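Local coordinates for protein L-threonine dehydrogenase (PDB 2YY7) that probably catalyses the NAD-dependent oxidation of L-threonine and belongs to the UDP-galactose 4-epimerase-like short-chain dehydrogenases, at residues Ile220-Asn225 with Glu290-Lys295; Ser239-Ala244 with Ala281-Ser286. All coordinates share one frame; numbering follows the deposited sequence.

Contact 1: Ile220-Asn225 with Glu290-Lys295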
# COMPACT_ATOMS: atom_id res chain seq x y z
N ILE A 220 -10.29 19.48 -13.51
CA ILE A 220 -9.22 20.46 -13.73
C ILE A 220 -9.28 21.59 -12.70
O ILE A 220 -8.25 22.01 -12.16
CB ILE A 220 -9.30 21.06 -15.14
CG1 ILE A 220 -9.15 19.96 -16.19
CG2 ILE A 220 -8.23 22.13 -15.32
CD1 ILE A 220 -7.85 19.17 -16.08
N ASP A 221 -10.47 22.10 -12.44
CA ASP A 221 -10.62 23.17 -11.45
C ASP A 221 -10.14 22.68 -10.09
O ASP A 221 -9.45 23.40 -9.37
CB ASP A 221 -12.08 23.62 -11.37
CG ASP A 221 -12.50 24.48 -12.56
OD1 ASP A 221 -13.71 24.69 -12.75
OD2 ASP A 221 -11.60 24.95 -13.29
N ALA A 222 -10.49 21.45 -9.75
CA ALA A 222 -10.09 20.85 -8.48
C ALA A 222 -8.58 20.81 -8.38
O ALA A 222 -8.00 21.22 -7.38
CB ALA A 222 -10.67 19.44 -8.36
N THR A 223 -7.95 20.30 -9.43
CA THR A 223 -6.49 20.18 -9.49
C THR A 223 -5.80 21.52 -9.28
O THR A 223 -4.89 21.64 -8.47
CB THR A 223 -6.04 19.59 -10.84
OG1 THR A 223 -6.66 18.31 -11.03
CG2 THR A 223 -4.52 19.42 -10.87
N ILE A 224 -6.23 22.53 -10.03
CA ILE A 224 -5.64 23.85 -9.93
C ILE A 224 -5.91 24.52 -8.59
O ILE A 224 -5.02 25.14 -8.01
CB ILE A 224 -6.16 24.76 -11.07
CG1 ILE A 224 -5.73 24.19 -12.42
CG2 ILE A 224 -5.66 26.19 -10.88
CD1 ILE A 224 -6.26 24.95 -13.61
N ASN A 225 -7.14 24.41 -8.10
CA ASN A 225 -7.50 25.04 -6.84
C ASN A 225 -6.77 24.48 -5.62
O ASN A 225 -6.35 25.24 -4.75
CB ASN A 225 -9.01 24.99 -6.62
CG ASN A 225 -9.75 25.92 -7.57
OD1 ASN A 225 -9.17 26.86 -8.10
ND2 ASN A 225 -11.04 25.68 -7.76
N GLU A 290 -14.49 21.44 2.82
CA GLU A 290 -14.24 22.18 4.05
C GLU A 290 -12.83 22.78 4.12
O GLU A 290 -12.66 23.94 4.48
CB GLU A 290 -14.48 21.27 5.26
CG GLU A 290 -14.00 21.82 6.60
CD GLU A 290 -14.24 20.85 7.75
OE1 GLU A 290 -13.78 21.14 8.88
OE2 GLU A 290 -14.87 19.80 7.52
N ASP A 291 -11.82 21.99 3.77
CA ASP A 291 -10.43 22.45 3.83
C ASP A 291 -10.02 23.49 2.79
O ASP A 291 -9.39 24.49 3.14
CB ASP A 291 -9.47 21.26 3.74
CG ASP A 291 -9.59 20.32 4.92
OD1 ASP A 291 -10.25 20.68 5.92
OD2 ASP A 291 -9.00 19.22 4.86
N TRP A 292 -10.34 23.25 1.52
CA TRP A 292 -9.96 24.22 0.50
C TRP A 292 -11.10 24.68 -0.41
O TRP A 292 -10.86 25.11 -1.54
CB TRP A 292 -8.79 23.68 -0.34
CG TRP A 292 -8.89 22.25 -0.77
CD1 TRP A 292 -8.56 21.15 -0.03
CD2 TRP A 292 -9.32 21.76 -2.05
NE1 TRP A 292 -8.74 20.00 -0.78
CE2 TRP A 292 -9.21 20.35 -2.02
CE3 TRP A 292 -9.78 22.38 -3.22
CZ2 TRP A 292 -9.54 19.55 -3.12
CZ3 TRP A 292 -10.11 21.59 -4.31
CH2 TRP A 292 -9.99 20.19 -4.25
N ASP A 293 -12.32 24.61 0.09
CA ASP A 293 -13.50 25.06 -0.64
C ASP A 293 -13.81 24.39 -1.96
O ASP A 293 -14.24 25.05 -2.91
CB ASP A 293 -13.41 26.57 -0.88
CG ASP A 293 -13.54 27.37 0.40
OD1 ASP A 293 -14.58 27.22 1.08
OD2 ASP A 293 -12.62 28.15 0.72
N TRP A 294 -13.62 23.08 -2.04
CA TRP A 294 -13.93 22.37 -3.27
C TRP A 294 -15.44 22.43 -3.52
O TRP A 294 -16.23 22.29 -2.60
CB TRP A 294 -13.51 20.90 -3.19
CG TRP A 294 -14.15 20.04 -4.26
CD1 TRP A 294 -14.88 18.91 -4.07
CD2 TRP A 294 -14.11 20.27 -5.67
NE1 TRP A 294 -15.31 18.41 -5.27
CE2 TRP A 294 -14.85 19.22 -6.28
CE3 TRP A 294 -13.54 21.25 -6.49
CZ2 TRP A 294 -15.03 19.13 -7.66
CZ3 TRP A 294 -13.71 21.15 -7.87
CH2 TRP A 294 -14.45 20.10 -8.44
N LYS A 295 -15.81 22.64 -4.78
CA LYS A 295 -17.21 22.68 -5.20
C LYS A 295 -17.30 22.33 -6.68
O LYS A 295 -16.65 22.95 -7.51
CB LYS A 295 -17.83 24.05 -4.93
CG LYS A 295 -16.89 25.26 -5.07
CD LYS A 295 -16.38 25.47 -6.50
CE LYS A 295 -14.91 25.08 -6.63
NZ LYS A 295 -14.39 25.27 -8.01
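Ala222 meets Trp292 and Trp294 in an apolar helix-to-loop contact of the Rossmann-like fold, beside strand 164-174, where the end of helix 286-292 and the residues after it are laid against helix 216-228; Ala222 and Trp292 both also touch Ile168 of that strand. The methyl CB of Ala222 lies over one face of the Trp294 indole, 3.9 Å from the centroid of the six-membered ring and 26° off its normal, which makes it a CH-pi contact. It is offset toward the rim, so its nearest atom is Trp294 CZ3 at 3.5 Å. With CG anti to the backbone N (chi1 164°), the benzo part of Trp294 reaches the helix, while NE1 donates a hydrogen bond to Ala243 O. Replacing Trp294 with an alanine would probably leave the Ala222 methyl without its aromatic cover and Ala243 O without this donor.

Trp292 approaches the same helix turn obliquely, its CZ3 3.7 Å from Ala222 O and its CH2 4.2 Å from Ala222 CB. Asp293 has a positive phi (61°), so the chain has left helical geometry where it leads into Trp294. Ile220 and Ile224 of the same helix pack on helix 13-26. Lys295 NZ stands 4.8 Å from Asp221 OD1, too far for a direct salt bridge. The two tryptophans also pack together: Trp294 CB rides 3.6 Å above the plane of the Trp292 ring, toward its rim.

Contact 2: Ser239-Ala244 with Ala281-Ser286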
# COMPACT_ATOMS: atom_id res chain seq x y z
N SER A 239 -4.30 11.80 0.26
CA SER A 239 -5.07 12.24 -0.91
C SER A 239 -6.50 12.53 -0.48
O SER A 239 -7.06 11.83 0.37
CB SER A 239 -5.06 11.18 -2.02
OG SER A 239 -5.59 11.71 -3.23
N TYR A 240 -7.09 13.56 -1.08
CA TYR A 240 -8.46 13.98 -0.77
C TYR A 240 -9.53 13.25 -1.56
O TYR A 240 -9.38 13.04 -2.77
CB TYR A 240 -8.63 15.47 -1.04
CG TYR A 240 -8.18 16.40 0.06
CD1 TYR A 240 -9.05 16.77 1.08
CD2 TYR A 240 -6.90 16.94 0.06
CE1 TYR A 240 -8.65 17.65 2.09
CE2 TYR A 240 -6.49 17.82 1.06
CZ TYR A 240 -7.37 18.17 2.07
OH TYR A 240 -6.97 19.05 3.04
N ASN A 241 -10.60 12.85 -0.88
CA ASN A 241 -11.72 12.25 -1.57
C ASN A 241 -12.22 13.44 -2.40
O ASN A 241 -12.10 14.58 -1.96
CB ASN A 241 -12.81 11.81 -0.58
CG ASN A 241 -12.77 10.32 -0.27
OD1 ASN A 241 -11.89 9.60 -0.72
ND2 ASN A 241 -13.74 9.86 0.51
N LEU A 242 -12.75 13.18 -3.59
CA LEU A 242 -13.25 14.24 -4.45
C LEU A 242 -14.49 13.72 -5.18
O LEU A 242 -14.45 12.65 -5.78
CB LEU A 242 -12.18 14.64 -5.48
CG LEU A 242 -12.47 15.90 -6.30
CD1 LEU A 242 -12.14 17.13 -5.47
CD2 LEU A 242 -11.63 15.89 -7.58
N ALA A 243 -15.58 14.47 -5.12
CA ALA A 243 -16.81 14.01 -5.75
C ALA A 243 -17.56 15.08 -6.52
O ALA A 243 -17.36 16.28 -6.31
CB ALA A 243 -17.72 13.39 -4.71
N ALA A 244 -18.43 14.62 -7.41
CA ALA A 244 -19.27 15.49 -8.22
C ALA A 244 -20.56 14.74 -8.55
O ALA A 244 -21.63 15.12 -8.08
CB ALA A 244 -18.54 15.89 -9.51
N ALA A 281 -19.93 3.29 -4.95
CA ALA A 281 -20.90 3.83 -5.89
C ALA A 281 -20.89 5.36 -5.84
O ALA A 281 -21.05 6.02 -6.87
CB ALA A 281 -22.31 3.30 -5.56
N SER A 282 -20.69 5.90 -4.64
CA SER A 282 -20.65 7.35 -4.44
C SER A 282 -19.61 7.70 -3.36
O SER A 282 -19.34 6.90 -2.48
CB SER A 282 -22.03 7.86 -4.01
OG SER A 282 -22.42 7.26 -2.79
N ILE A 283 -19.07 8.92 -3.44
CA ILE A 283 -18.02 9.36 -2.52
C ILE A 283 -18.35 10.59 -1.67
O ILE A 283 -18.96 11.55 -2.16
CB ILE A 283 -16.73 9.69 -3.33
CG1 ILE A 283 -16.26 8.45 -4.12
CG2 ILE A 283 -15.63 10.21 -2.40
CD1 ILE A 283 -15.76 7.32 -3.26
N ASP A 284 -17.94 10.57 -0.40
CA ASP A 284 -18.15 11.72 0.50
C ASP A 284 -16.87 12.55 0.50
O ASP A 284 -15.86 12.14 1.07
CB ASP A 284 -18.45 11.24 1.93
CG ASP A 284 -18.61 12.40 2.91
OD1 ASP A 284 -18.87 12.14 4.10
OD2 ASP A 284 -18.47 13.58 2.50
N ASP A 285 -16.91 13.72 -0.14
CA ASP A 285 -15.73 14.58 -0.21
C ASP A 285 -15.82 15.83 0.67
O ASP A 285 -15.31 16.88 0.29
CB ASP A 285 -15.49 15.01 -1.65
CG ASP A 285 -16.63 15.86 -2.20
OD1 ASP A 285 -16.49 16.37 -3.33
OD2 ASP A 285 -17.66 16.02 -1.51
N SER A 286 -16.44 15.70 1.84
CA SER A 286 -16.59 16.83 2.76
C SER A 286 -15.29 17.51 3.21
O SER A 286 -15.25 18.73 3.35
CB SER A 286 -17.39 16.40 4.00
OG SER A 286 -18.73 16.09 3.65
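Asn241 and Asp285 mark the closest backbone approach, their CA atoms 4.8 Å apart where two mostly extended segments run across each other rather than side by side. The hydrogen bonds that join them accordingly each use one side chain and one main-chain group. The Asn241 amide gives ND2-H to Asp284 O at 3.2 Å and a nearly straight 163°; this oxygen lies close to the amide plane, whereas ND2 stands above the carbonyl plane of Asp284. OD1 of Asn241 accepts from Arg169, so both ends of the amide are used and its rotation is set.

Ala243 N donates to Asp285 OD1 at 2.8 Å, arriving 44° above the carboxylate plane. Asp285 has CG between its backbone N and carbonyl carbon (chi1 63°), which swings the carboxylate to this N-H. The segment 239-244 contains the short, weakly bonded strand at about 240-241, which pairs in parallel with strand 164-174 of the Rossmann-like sheet; the segment 281-286 leads into helix 286-292, with Asp285 at its N-cap position but making no capping bond. An Asx turn leads into that helix: Asp284 OD2 accepts from Ser286 N at 3.0 Å and also from Ser286 OG. Asp285 OD2 forms a salt bridge with Arg289. Ile283 adds van der Waals contact: its side chain crosses that of Asn241 at about a right angle, CG2 lying 3.6 Å from Asn241 CG, and its CB is 4.1 Å from Ala243 CB.

How the contacts relate
Following the chain from the N terminus, helix 216-228 supplies the first side of contact 1, and the short strand 240-241, the next regular element, belongs to the first side of contact 2. After 36 intervening residues the chain returns at 281-286 and closes contact 2; it then runs through helix 286-292 to 290-295, closing contact 1. The smaller loop is therefore wholly enclosed by the larger, and the two do not cross. Their centres are 12 Å apart. Tyr240 OH and Asp291 OD2, 2.7 Å apart in a probable hydrogen bond, join them directly. Together they tie helix 286-292 and its flanking loops to the sheet and helix of the nucleotide-binding domain.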